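PDB 3VTH: hydrogenase maturation factor from Thermoanaerobacter tengcongensis, which probably catalyses the ATP-dependent transfer of the carbamoyl group of carbamoyl phosphate to the C-terminal cysteine of HypE during [NiFe]-hydrogenase maturation. Local coordinates for residues V481-A486 with A505-G510; H485-S490 with C732-I737; G519-V524 with Y593-G598. All blocks are in the same frame, centred on the assembly; numbering follows the deposited sequence.

Interaction 1 (V481-A486 with A505-G510); sequences VQHHHA and AYDGTG. With FE (Fe (III) ion), chain I; AP2 (phosphomethylphosphonic acid adenosyl ester), chain H.
H483 and D507 reach the same iron(III) ion from the two halves of the Kae1-like, actin-type ATPase fold: H483 from the start of helix 483-494, D507 from strand 501-507. H483 NE2 lies 2.2 Å from the iron and D507 OD2 2.1 Å from it. With CG anti to the backbone N (chi1 -172°), H483 directs its ring at the metal, and its ND1 on the far side bonds to D460, which settles the turn of the imidazole. H487, D734 and two oxygens of the nucleotide analogue AP2 complete a six-atom shell.

A second-shell hydrogen bond also joins the segments. H484 NE2 donates to D507 OD1 at 2.7 Å (N-H...O 158°), with the oxygen in the plane of the imidazole and the donor on the syn side of the carboxylate but 30° out of its plane. Thus one carboxylate oxygen serves the metal while the other is held by H484. At the ring's other nitrogen, Q482 NE2 donates to H484 ND1 at 3.1 Å, while Q482 OE1 caps the helix by accepting from H485 N. With an alanine in place of H484, the D507 carboxylate, without its donor, would probably be freer to turn about its metal bond, and Q482 NE2 would be left without its ring acceptor.

Packing is closest at G510. Its CA sits over a face of the H483 ring, 4.2 Å from the centroid, a CH-pi contact, and 3.5 Å from H484 CE1; any CB on G510 would clash with both rings. H484 CB also meets A505 CB.

The corner of the chain at G508 grips the terminal phosphonate of AP2 (PB): T509 OG1 reaches O3B, and T509 N donates to O1B at 2.6 Å.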
# COMPACT_ATOMS: atom_id res chain seq x y z
N VAL A 481 11.61 15.01 11.79
CA VAL A 481 10.95 13.94 12.53
C VAL A 481 11.87 12.72 12.52
O VAL A 481 12.31 12.26 11.46
CB VAL A 481 9.58 13.58 11.88
CG1 VAL A 481 8.95 12.37 12.59
CG2 VAL A 481 8.64 14.81 11.88
N GLN A 482 12.19 12.21 13.71
CA GLN A 482 13.05 11.03 13.78
C GLN A 482 12.28 9.84 13.20
O GLN A 482 11.09 9.69 13.42
CB GLN A 482 13.50 10.77 15.21
CG GLN A 482 14.74 9.85 15.27
CD GLN A 482 14.39 8.37 15.14
OE1 GLN A 482 13.35 7.93 15.63
NE2 GLN A 482 15.27 7.60 14.49
N HIS A 483 13.00 9.00 12.44
CA HIS A 483 12.42 7.91 11.63
C HIS A 483 11.54 6.94 12.42
O HIS A 483 10.43 6.60 12.00
CB HIS A 483 13.56 7.13 10.96
CG HIS A 483 13.10 6.12 9.96
ND1 HIS A 483 12.84 6.44 8.64
CD2 HIS A 483 12.89 4.78 10.07
CE1 HIS A 483 12.49 5.35 7.98
NE2 HIS A 483 12.51 4.34 8.82
N HIS A 484 12.06 6.47 13.55
CA HIS A 484 11.35 5.48 14.35
C HIS A 484 10.17 6.07 15.09
O HIS A 484 9.14 5.41 15.22
CB HIS A 484 12.34 4.69 15.21
CG HIS A 484 13.37 4.01 14.36
ND1 HIS A 484 14.55 4.61 14.00
CD2 HIS A 484 13.32 2.84 13.67
CE1 HIS A 484 15.22 3.82 13.17
NE2 HIS A 484 14.49 2.74 12.96
N HIS A 485 10.31 7.32 15.54
CA HIS A 485 9.19 8.04 16.08
C HIS A 485 8.06 8.07 15.04
O HIS A 485 6.91 7.80 15.36
CB HIS A 485 9.63 9.46 16.51
CG HIS A 485 8.58 10.24 17.25
ND1 HIS A 485 8.64 11.61 17.36
CD2 HIS A 485 7.46 9.85 17.90
CE1 HIS A 485 7.59 12.04 18.06
NE2 HIS A 485 6.86 10.99 18.38
N ALA A 486 8.40 8.39 13.78
CA ALA A 486 7.41 8.43 12.70
C ALA A 486 6.71 7.08 12.46
O ALA A 486 5.50 7.05 12.26
CB ALA A 486 8.03 8.93 11.41
N ALA A 505 9.90 -0.10 17.62
CA ALA A 505 10.17 0.25 16.25
C ALA A 505 11.34 -0.60 15.76
O ALA A 505 12.51 -0.34 16.10
CB ALA A 505 10.48 1.72 16.14
N TYR A 506 11.03 -1.64 15.00
CA TYR A 506 12.06 -2.58 14.54
C TYR A 506 12.12 -2.48 13.02
O TYR A 506 11.11 -2.64 12.35
CB TYR A 506 11.74 -4.03 14.97
CG TYR A 506 11.94 -4.35 16.45
CD1 TYR A 506 12.51 -3.42 17.33
CD2 TYR A 506 11.61 -5.61 16.95
CE1 TYR A 506 12.74 -3.72 18.67
CE2 TYR A 506 11.82 -5.94 18.29
CZ TYR A 506 12.38 -4.98 19.15
OH TYR A 506 12.59 -5.29 20.47
N ASP A 507 13.29 -2.17 12.48
CA ASP A 507 13.48 -2.12 11.02
C ASP A 507 14.95 -2.28 10.64
O ASP A 507 15.75 -2.70 11.47
CB ASP A 507 12.82 -0.87 10.37
CG ASP A 507 13.47 0.46 10.77
OD1 ASP A 507 14.55 0.51 11.41
OD2 ASP A 507 12.87 1.50 10.42
N GLY A 508 15.28 -1.98 9.38
CA GLY A 508 16.66 -2.11 8.89
C GLY A 508 17.58 -0.93 9.20
O GLY A 508 18.64 -1.09 9.83
N THR A 509 17.20 0.26 8.73
CA THR A 509 18.04 1.43 8.93
C THR A 509 17.20 2.68 9.01
O THR A 509 16.40 2.97 8.13
CB THR A 509 19.04 1.68 7.76
OG1 THR A 509 18.33 1.66 6.51
CG2 THR A 509 20.11 0.62 7.72
N GLY A 510 17.40 3.44 10.07
CA GLY A 510 16.81 4.76 10.17
C GLY A 510 17.86 5.58 10.85
O GLY A 510 18.63 5.05 11.66
FE FE I . 11.91 2.21 8.67
PB AP2 H . 14.35 1.15 6.79
O1B AP2 H . 14.97 -0.11 7.35
O2B AP2 H . 13.64 2.03 7.76
O3B AP2 H . 15.27 1.86 5.83
C3A AP2 H . 13.05 0.48 5.71
PA AP2 H . 11.69 -0.36 6.56
O1A AP2 H . 10.71 -0.55 5.41
O2A AP2 H . 11.22 0.27 7.85
O5' AP2 H . 12.31 -1.79 7.00
C5' AP2 H . 12.60 -2.72 5.97
C4' AP2 H . 13.49 -3.77 6.61
O4' AP2 H . 12.70 -4.60 7.47
C3' AP2 H . 14.10 -4.71 5.60
O3' AP2 H . 15.24 -4.11 4.97
C2' AP2 H . 14.45 -5.88 6.51
O2' AP2 H . 15.69 -5.56 7.14
C1' AP2 H . 13.30 -5.90 7.52
N9 AP2 H . 12.36 -6.98 7.10
C8 AP2 H . 11.63 -7.05 5.96
N7 AP2 H . 10.93 -8.22 5.89
C5 AP2 H . 11.21 -8.92 7.00
C6 AP2 H . 10.82 -10.24 7.56
N6 AP2 H . 9.95 -11.05 6.91
N1 AP2 H . 11.36 -10.60 8.75
C2 AP2 H . 12.21 -9.80 9.44
N3 AP2 H . 12.62 -8.60 8.98
C4 AP2 H . 12.16 -8.12 7.79

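Interaction 2 (H485-S490 with C732-I737); sequences HAHIAS and CNDGGI. With FE (Fe (III) ion), chain I; AP2 (phosphomethylphosphonic acid adenosyl ester), chain H.
H487 lies with one face of its imidazole under the methyl tip of I737: CD1 is 3.4 Å from the ring centroid and only 2° off the normal, a centred CH-pi contact. The same methyl also meets A486 CB, so it bridges two neighbours on the helix. H487 CG is anti to its carbonyl carbon (chi1 -87°), which swings the ring off the helix to place NE2 2.2 Å from the iron(III) ion. D734 OD1, also 2.2 Å from the metal, comes in at the edge of the ring, and the carboxylate plane is turned 34° from it. H483 and H487, one turn apart, form an HxxxH pair on a helix of the first Kae1-like (actin-type ATPase) part, while D734 comes from the second part, in the loop before helix 737-749.

That loop is shaped by an Asx turn, in which N733 OD1 accepts from G735 N at 2.8 Å. A CB on G735 would collide with N733 OD1. The turn presents D734 N to AP2 O1A, a 3.0 Å bond, so D734 contacts both metal and nucleotide.

On its other nitrogen the H487 ring is held by a water. ND1 donates to it at 3.0 Å; the water in turn donates to S490 OG and, weakly, to N733 O. N727 also bonds S490 OG, while S490 CB rests against G736 O at 3.2 Å.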
# COMPACT_ATOMS: atom_id res chain seq x y z
N HIS A 485 10.31 7.32 15.54
CA HIS A 485 9.19 8.04 16.08
C HIS A 485 8.06 8.07 15.04
O HIS A 485 6.91 7.80 15.36
CB HIS A 485 9.63 9.46 16.51
CG HIS A 485 8.58 10.24 17.25
ND1 HIS A 485 8.64 11.61 17.36
CD2 HIS A 485 7.46 9.85 17.90
CE1 HIS A 485 7.59 12.04 18.06
NE2 HIS A 485 6.86 10.99 18.38
N ALA A 486 8.40 8.39 13.78
CA ALA A 486 7.41 8.43 12.70
C ALA A 486 6.71 7.08 12.46
O ALA A 486 5.50 7.05 12.26
CB ALA A 486 8.03 8.93 11.41
N HIS A 487 7.46 5.97 12.48
CA HIS A 487 6.84 4.62 12.38
C HIS A 487 5.79 4.44 13.48
O HIS A 487 4.65 4.02 13.21
CB HIS A 487 7.90 3.50 12.52
CG HIS A 487 8.58 3.10 11.25
ND1 HIS A 487 7.90 2.73 10.10
CD2 HIS A 487 9.90 2.95 10.96
CE1 HIS A 487 8.77 2.39 9.17
NE2 HIS A 487 9.99 2.52 9.66
N ILE A 488 6.15 4.76 14.72
CA ILE A 488 5.20 4.59 15.84
C ILE A 488 3.97 5.48 15.65
O ILE A 488 2.83 5.04 15.86
CB ILE A 488 5.88 4.84 17.23
CG1 ILE A 488 7.07 3.91 17.46
CG2 ILE A 488 4.86 4.71 18.41
CD1 ILE A 488 6.77 2.40 17.22
N ALA A 489 4.20 6.73 15.23
CA ALA A 489 3.10 7.69 15.04
C ALA A 489 2.16 7.30 13.89
O ALA A 489 0.96 7.58 13.96
CB ALA A 489 3.65 9.09 14.79
N SER A 490 2.70 6.65 12.85
CA SER A 490 1.88 6.18 11.73
C SER A 490 0.81 5.21 12.22
O SER A 490 -0.35 5.29 11.80
CB SER A 490 2.71 5.59 10.58
OG SER A 490 3.22 4.28 10.86
N CYS A 732 3.63 -0.96 7.98
CA CYS A 732 4.58 -0.80 9.06
C CYS A 732 5.97 -0.56 8.46
O CYS A 732 6.88 -0.12 9.16
CB CYS A 732 4.58 -2.02 10.01
SG CYS A 732 5.07 -3.58 9.21
N ASN A 733 6.13 -0.84 7.17
CA ASN A 733 7.38 -0.49 6.47
C ASN A 733 7.42 1.01 6.13
O ASN A 733 6.52 1.75 6.50
CB ASN A 733 7.62 -1.38 5.24
CG ASN A 733 6.57 -1.18 4.14
OD1 ASN A 733 6.24 -0.04 3.77
ND2 ASN A 733 6.06 -2.28 3.61
N ASP A 734 8.47 1.44 5.43
CA ASP A 734 8.65 2.88 5.19
C ASP A 734 7.56 3.57 4.36
O ASP A 734 7.51 4.80 4.32
CB ASP A 734 10.04 3.17 4.61
CG ASP A 734 11.13 3.13 5.68
OD1 ASP A 734 10.81 2.81 6.84
OD2 ASP A 734 12.30 3.43 5.36
N GLY A 735 6.73 2.76 3.70
CA GLY A 735 5.50 3.26 3.04
C GLY A 735 4.58 3.99 3.99
O GLY A 735 3.81 4.85 3.57
N GLY A 736 4.66 3.68 5.29
CA GLY A 736 3.80 4.35 6.28
C GLY A 736 4.40 5.58 6.95
O GLY A 736 3.69 6.32 7.62
N ILE A 737 5.69 5.84 6.73
CA ILE A 737 6.43 6.91 7.44
C ILE A 737 5.78 8.31 7.28
O ILE A 737 5.68 9.05 8.24
CB ILE A 737 7.90 6.93 6.96
CG1 ILE A 737 8.70 5.77 7.60
CG2 ILE A 737 8.57 8.27 7.17
CD1 ILE A 737 9.01 5.94 9.11
FE FE I . 11.91 2.21 8.67
PB AP2 H . 14.35 1.15 6.79
O1B AP2 H . 14.97 -0.11 7.35
O2B AP2 H . 13.64 2.03 7.76
O3B AP2 H . 15.27 1.86 5.83
C3A AP2 H . 13.05 0.48 5.71
PA AP2 H . 11.69 -0.36 6.56
O1A AP2 H . 10.71 -0.55 5.41
O2A AP2 H . 11.22 0.27 7.85
O5' AP2 H . 12.31 -1.79 7.00
C5' AP2 H . 12.60 -2.72 5.97
C4' AP2 H . 13.49 -3.77 6.61
O4' AP2 H . 12.70 -4.60 7.47
C3' AP2 H . 14.10 -4.71 5.60
O3' AP2 H . 15.24 -4.11 4.97
C2' AP2 H . 14.45 -5.88 6.51
O2' AP2 H . 15.69 -5.56 7.14
C1' AP2 H . 13.30 -5.90 7.52
N9 AP2 H . 12.36 -6.98 7.10
C8 AP2 H . 11.63 -7.05 5.96
N7 AP2 H . 10.93 -8.22 5.89
C5 AP2 H . 11.21 -8.92 7.00
C6 AP2 H . 10.82 -10.24 7.56
N6 AP2 H . 9.95 -11.05 6.91
N1 AP2 H . 11.36 -10.60 8.75
C2 AP2 H . 12.21 -9.80 9.44
N3 AP2 H . 12.62 -8.60 8.98
C4 AP2 H . 12.16 -8.12 7.79
O HOH W 1 5.07 3.02 9.22

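Interaction 3 (G519-V524 with Y593-G598); sequences GAEILV and YVSSMG
S595 and E521 join through S595 OG, which donates to E521 OE1 at 2.8 Å, and this carboxylate oxygen is the centre of the tight part of the contact. It also accepts from G519 N and A520 N, each 2.9 Å from OE1. The hydroxyl arrives on the syn side of the carboxylate and the two amides on the anti side, so three donors surround one oxygen. E521 gets there by folding back on its own strand, bent at chi2 (-57°). S595 OG has a second mate in the backbone N of L536, on strand 530-542.

Beside this carboxylate the backbones nearly touch: G519 and S596 CA atoms are 4.0 Å apart. G519 takes phi/psi angles in which a side chain would jam against the preceding carbonyl, and a CB would also press on S596 CA. Its O accepts from N of M597, the first residue of helix 597-607, at 3.0 Å; the bond is straight, but the donor stands well above the carbonyl plane.

Packing eases along the M597 side chain. Its CE lies 4.3 Å from A520 CB, and the M597 side chain also packs on V677 and F680 of helix 666-692. At the far ends of the two segments, V524 and Y593 are partly exposed and neither touches the other segment.

Structurally this is the passage from strand 591-594 into helix 597-607, pinned to the corner of strand 517-525 in the second Kae1-like subdomain. S596 is the N-cap, its OG bonding R599 N and G508 O. Three donors on OE1 and a salt bridge from OE2 to R532 suggest that the buried E521 is likely to stay ionised.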
# COMPACT_ATOMS: atom_id res chain seq x y z
N GLY A 519 17.00 1.09 14.61
CA GLY A 519 16.21 0.02 13.95
C GLY A 519 15.87 -1.15 14.85
O GLY A 519 15.27 -2.13 14.41
N ALA A 520 16.23 -1.05 16.12
CA ALA A 520 15.81 -2.02 17.11
C ALA A 520 15.57 -1.27 18.40
O ALA A 520 16.26 -1.48 19.41
CB ALA A 520 16.88 -3.10 17.27
N GLU A 521 14.58 -0.38 18.36
CA GLU A 521 14.39 0.63 19.40
C GLU A 521 13.10 0.43 20.17
O GLU A 521 12.09 0.03 19.59
CB GLU A 521 14.34 2.02 18.75
CG GLU A 521 15.38 2.23 17.63
CD GLU A 521 16.78 2.00 18.12
OE1 GLU A 521 17.51 1.21 17.47
OE2 GLU A 521 17.14 2.58 19.17
N ILE A 522 13.15 0.70 21.47
CA ILE A 522 11.94 0.86 22.26
C ILE A 522 11.91 2.29 22.74
O ILE A 522 12.85 2.79 23.36
CB ILE A 522 11.84 -0.08 23.50
CG1 ILE A 522 12.29 -1.51 23.20
CG2 ILE A 522 10.39 -0.05 24.08
CD1 ILE A 522 11.51 -2.23 22.22
N LEU A 523 10.82 2.95 22.41
CA LEU A 523 10.62 4.33 22.78
C LEU A 523 9.44 4.42 23.72
O LEU A 523 8.58 3.53 23.75
CB LEU A 523 10.29 5.15 21.52
CG LEU A 523 11.17 4.93 20.29
CD1 LEU A 523 10.67 5.81 19.13
CD2 LEU A 523 12.66 5.24 20.64
N VAL A 524 9.41 5.49 24.50
CA VAL A 524 8.15 5.96 25.04
C VAL A 524 7.87 7.26 24.29
O VAL A 524 8.66 8.20 24.34
CB VAL A 524 8.22 6.19 26.55
CG1 VAL A 524 6.97 6.91 27.03
CG2 VAL A 524 8.40 4.85 27.28
N TYR A 593 27.83 2.62 12.96
CA TYR A 593 27.44 1.81 14.11
C TYR A 593 25.94 1.66 14.13
O TYR A 593 25.22 2.65 13.92
CB TYR A 593 27.97 2.42 15.41
CG TYR A 593 29.46 2.29 15.51
CD1 TYR A 593 30.05 1.16 16.07
CD2 TYR A 593 30.30 3.29 14.99
CE1 TYR A 593 31.45 1.05 16.15
CE2 TYR A 593 31.68 3.17 15.06
CZ TYR A 593 32.24 2.06 15.63
OH TYR A 593 33.62 1.97 15.70
N VAL A 594 25.48 0.43 14.34
CA VAL A 594 24.05 0.12 14.12
C VAL A 594 23.40 -0.61 15.27
O VAL A 594 23.99 -1.52 15.89
CB VAL A 594 23.82 -0.71 12.81
CG1 VAL A 594 24.58 -0.10 11.65
CG2 VAL A 594 24.26 -2.20 13.01
N SER A 595 22.17 -0.20 15.56
CA SER A 595 21.24 -0.94 16.42
C SER A 595 20.09 -1.23 15.48
O SER A 595 19.34 -0.32 15.12
CB SER A 595 20.76 -0.06 17.59
OG SER A 595 19.58 -0.58 18.20
N SER A 596 19.97 -2.46 15.01
CA SER A 596 19.06 -2.72 13.89
C SER A 596 18.55 -4.15 13.90
O SER A 596 19.34 -5.08 13.86
CB SER A 596 19.77 -2.44 12.57
OG SER A 596 19.05 -2.97 11.46
N MET A 597 17.23 -4.30 13.91
CA MET A 597 16.62 -5.64 13.83
C MET A 597 16.86 -6.26 12.45
O MET A 597 17.09 -7.46 12.33
CB MET A 597 15.12 -5.59 14.18
CG MET A 597 14.46 -6.99 14.36
SD MET A 597 15.30 -8.06 15.55
CE MET A 597 15.21 -7.06 17.05
N GLY A 598 16.82 -5.43 11.41
CA GLY A 598 17.12 -5.91 10.05
C GLY A 598 18.52 -6.50 9.90
O GLY A 598 18.70 -7.58 9.32

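How the interactions relate
Interactions 1 and 2 start from the same helix, 483-494, and close on the same iron(III) ion and AP2; their centres are 7 Å apart, and H483 NE2 of the first comes within 3.0 Å of D734 OD1 of the second. Interaction 3 stands a shell farther out, its centre 8 Å from that of interaction 1 and 14 Å from that of interaction 2. It meets the metal site through one backbone pair, D507 N to G519 O at 2.8 Å, and one serine hydroxyl, S596 OG to G508 O at 2.5 Å, both probable hydrogen bonds. G519 thus holds D507, and S596 the corner at G508, while G598 itself belongs to the AP2 pocket.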